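Secreted protein (Kutzneria albida DSM 43870, PDB 5M6Q) is a microbial transglutaminase that probably cross-links proteins by transferring the acyl group of a glutamine side chain to an amine. Local coordinates at residues 128-133 with 203-208. Numbering follows the deposited sequence.
Sequences SKRFYS and RHYSRP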
loop_
_atom_site.group_PDB
_atom_site.type_symbol
_atom_site.label_atom_id
_atom_site.label_comp_id
_atom_site.label_asym_id
_atom_site.label_seq_id
_atom_site.Cartn_x
_atom_site.Cartn_y
_atom_site.Cartn_z
ATOM N N SER A 128 2.120 -1.532 -2.759
ATOM C CA SER A 128 1.828 -2.587 -3.700
ATOM C C SER A 128 1.628 -3.879 -2.960
ATOM O O SER A 128 2.442 -4.262 -2.114
ATOM C CB SER A 128 2.957 -2.755 -4.712
ATOM O OG SER A 128 2.624 -3.800 -5.605
ATOM N N LYS A 129 0.555 -4.569 -3.302
ATOM C CA LYS A 129 0.233 -5.810 -2.648
ATOM C C LYS A 129 0.292 -6.957 -3.640
ATOM O O LYS A 129 -0.258 -6.881 -4.737
ATOM C CB LYS A 129 -1.157 -5.730 -2.002
ATOM C CG LYS A 129 -1.629 -7.022 -1.377
ATOM C CD LYS A 129 -3.139 -6.923 -1.058
ATOM C CE LYS A 129 -3.690 -8.232 -0.550
ATOM N NZ LYS A 129 -2.993 -8.709 0.696
ATOM N N ARG A 130 0.964 -8.023 -3.235
ATOM C CA ARG A 130 1.020 -9.241 -4.011
ATOM C C ARG A 130 0.235 -10.316 -3.270
ATOM O O ARG A 130 0.315 -10.433 -2.039
ATOM C CB ARG A 130 2.470 -9.684 -4.237
ATOM C CG ARG A 130 3.369 -8.603 -4.850
ATOM C CD ARG A 130 4.736 -9.159 -5.260
ATOM N NE ARG A 130 4.633 -10.262 -6.221
ATOM C CZ ARG A 130 5.671 -10.942 -6.707
ATOM N NH1 ARG A 130 6.911 -10.627 -6.345
ATOM N NH2 ARG A 130 5.474 -11.935 -7.563
ATOM N N PHE A 131 -0.528 -11.094 -4.014
ATOM C CA PHE A 131 -1.417 -12.068 -3.404
ATOM C C PHE A 131 -1.757 -13.195 -4.375
ATOM O O PHE A 131 -1.297 -13.217 -5.519
ATOM C CB PHE A 131 -2.692 -11.372 -2.896
ATOM C CG PHE A 131 -3.510 -10.700 -3.982
ATOM C CD1 PHE A 131 -3.142 -9.456 -4.487
ATOM C CD2 PHE A 131 -4.670 -11.300 -4.466
ATOM C CE1 PHE A 131 -3.902 -8.826 -5.459
ATOM C CE2 PHE A 131 -5.447 -10.669 -5.452
ATOM C CZ PHE A 131 -5.060 -9.434 -5.950
ATOM N N TYR A 132 -2.549 -14.144 -3.894
ATOM C CA TYR A 132 -2.943 -15.314 -4.662
ATOM C C TYR A 132 -4.397 -15.152 -5.104
ATOM O O TYR A 132 -5.249 -14.734 -4.325
ATOM C CB TYR A 132 -2.750 -16.575 -3.812
ATOM C CG TYR A 132 -3.047 -17.897 -4.486
ATOM C CD1 TYR A 132 -2.476 -18.239 -5.697
ATOM C CD2 TYR A 132 -3.882 -18.816 -3.876
ATOM C CE1 TYR A 132 -2.742 -19.471 -6.289
ATOM C CE2 TYR A 132 -4.146 -20.041 -4.446
ATOM C CZ TYR A 132 -3.579 -20.368 -5.643
ATOM O OH TYR A 132 -3.876 -21.595 -6.189
ATOM N N SER A 133 -4.666 -15.477 -6.360
ATOM C CA SER A 133 -5.962 -15.204 -6.975
ATOM C C SER A 133 -7.051 -16.145 -6.503
ATOM O O SER A 133 -8.214 -15.763 -6.451
ATOM C CB SER A 133 -5.857 -15.292 -8.495
ATOM O OG SER A 133 -5.467 -16.587 -8.881
ATOM N N ARG A 203 11.272 -3.853 -9.627
ATOM C CA ARG A 203 11.467 -5.114 -10.324
ATOM C C ARG A 203 11.737 -6.264 -9.337
ATOM O O ARG A 203 11.243 -7.369 -9.508
ATOM C CB ARG A 203 12.624 -5.028 -11.327
ATOM C CG ARG A 203 12.771 -6.297 -12.153
ATOM C CD ARG A 203 14.004 -6.300 -13.054
ATOM N NE ARG A 203 14.295 -4.985 -13.618
ATOM C CZ ARG A 203 13.629 -4.425 -14.628
ATOM N NH1 ARG A 203 12.607 -5.057 -15.198
ATOM N NH2 ARG A 203 13.986 -3.221 -15.064
ATOM N N HIS A 204 12.533 -6.011 -8.311
ATOM C CA HIS A 204 12.867 -7.080 -7.391
ATOM C C HIS A 204 11.668 -7.431 -6.518
ATOM O O HIS A 204 11.363 -8.612 -6.293
ATOM C CB HIS A 204 14.058 -6.691 -6.526
ATOM C CG HIS A 204 14.390 -7.713 -5.491
ATOM N ND1 HIS A 204 15.031 -8.892 -5.794
ATOM C CD2 HIS A 204 14.135 -7.750 -4.163
ATOM C CE1 HIS A 204 15.169 -9.607 -4.695
ATOM N NE2 HIS A 204 14.639 -8.936 -3.690
ATOM N N TYR A 205 10.991 -6.398 -6.020
ATOM C CA TYR A 205 9.783 -6.598 -5.234
ATOM C C TYR A 205 8.735 -7.393 -6.040
ATOM O O TYR A 205 8.014 -8.221 -5.489
ATOM C CB TYR A 205 9.194 -5.253 -4.767
ATOM C CG TYR A 205 7.873 -5.466 -4.061
ATOM C CD1 TYR A 205 7.837 -6.006 -2.777
ATOM C CD2 TYR A 205 6.666 -5.210 -4.704
ATOM C CE1 TYR A 205 6.626 -6.235 -2.130
ATOM C CE2 TYR A 205 5.451 -5.441 -4.064
ATOM C CZ TYR A 205 5.448 -5.954 -2.780
ATOM O OH TYR A 205 4.252 -6.211 -2.141
ATOM N N SER A 206 8.686 -7.162 -7.348
ATOM C CA SER A 206 7.659 -7.751 -8.213
ATOM C C SER A 206 8.058 -9.078 -8.877
ATOM O O SER A 206 7.277 -9.654 -9.636
ATOM C CB SER A 206 7.281 -6.755 -9.320
ATOM O OG SER A 206 6.967 -5.474 -8.796
ATOM N N ARG A 207 9.270 -9.550 -8.623
ATOM C CA ARG A 207 9.790 -10.732 -9.322
ATOM C C ARG A 207 8.879 -11.975 -9.197
ATOM O O ARG A 207 8.189 -12.147 -8.200
ATOM C CB ARG A 207 11.192 -11.055 -8.806
ATOM C CG ARG A 207 11.209 -11.665 -7.437
ATOM C CD ARG A 207 12.609 -11.679 -6.841
ATOM N NE ARG A 207 12.603 -12.404 -5.577
ATOM C CZ ARG A 207 12.121 -11.926 -4.435
ATOM N NH1 ARG A 207 11.608 -10.699 -4.382
ATOM N NH2 ARG A 207 12.149 -12.678 -3.343
ATOM N N PRO A 208 8.872 -12.834 -10.230
ATOM C CA PRO A 208 8.071 -14.060 -10.247
ATOM C C PRO A 208 8.317 -14.921 -9.022
ATOM O O PRO A 208 9.461 -15.159 -8.652
ATOM C CB PRO A 208 8.553 -14.773 -11.518
ATOM C CG PRO A 208 9.029 -13.670 -12.392
ATOM C CD PRO A 208 9.659 -12.683 -11.470
#
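Three hydrogen bonds join the guanidinium group of R130 to backbone carbonyls of 203-208. NH1 of R130 donates both to Y205 O at 2.8 Å and to R207 O at 2.7 Å, while NH2 of R130 reaches the same R207 O at 2.8 Å. The end-on fork formed by the two terminal nitrogens takes R207 O in the guanidinium plane, whereas Y205 O is tilted from that plane by 20°. The two bonds to R207 O are bent because both nitrogens converge on one oxygen; the bond to Y205 O is bent as well. Over one guanidinium face lies S206 O, close but at a poor angle for bonding. A bend at chi3 (58°) in the otherwise extended R130 chain turns the planar group toward these carbonyls.

Within the microbial transglutaminase domain, of the Peptidase_CA clan, the contact ties the end of strand 122-131, which lies between 174-179 and 214-223 in the antiparallel sheet, to helix 202-205 and the loop beyond it. R130 thus bonds a carbonyl of the helix, Y205 O, and another two residues on. Within 203-208, R207 NH1 donates to H204 O at 2.8 Å, on the opposite face of that carbonyl from R207 N.

A second polar link runs the other way: the hydroxyl of Y205 donates a weak hydrogen bond to S128 O, 2.7 Å from OH.

Van der Waals contact accompanies these bonds along the Y205 ring. With CG anti to the backbone N (chi1 175°), Y205 extends past R130 in the opposite direction, and R130 CD lies over one ring face, 4.0 Å from Y205 CE2. CB and OG of S128 also meet CE2; this hydroxyl is hydrogen-bonded to Q215 and V216 of strand 214-223. H187 packs edge-to-face with the tyrosine ring, and W185 touches both Y205 and S128.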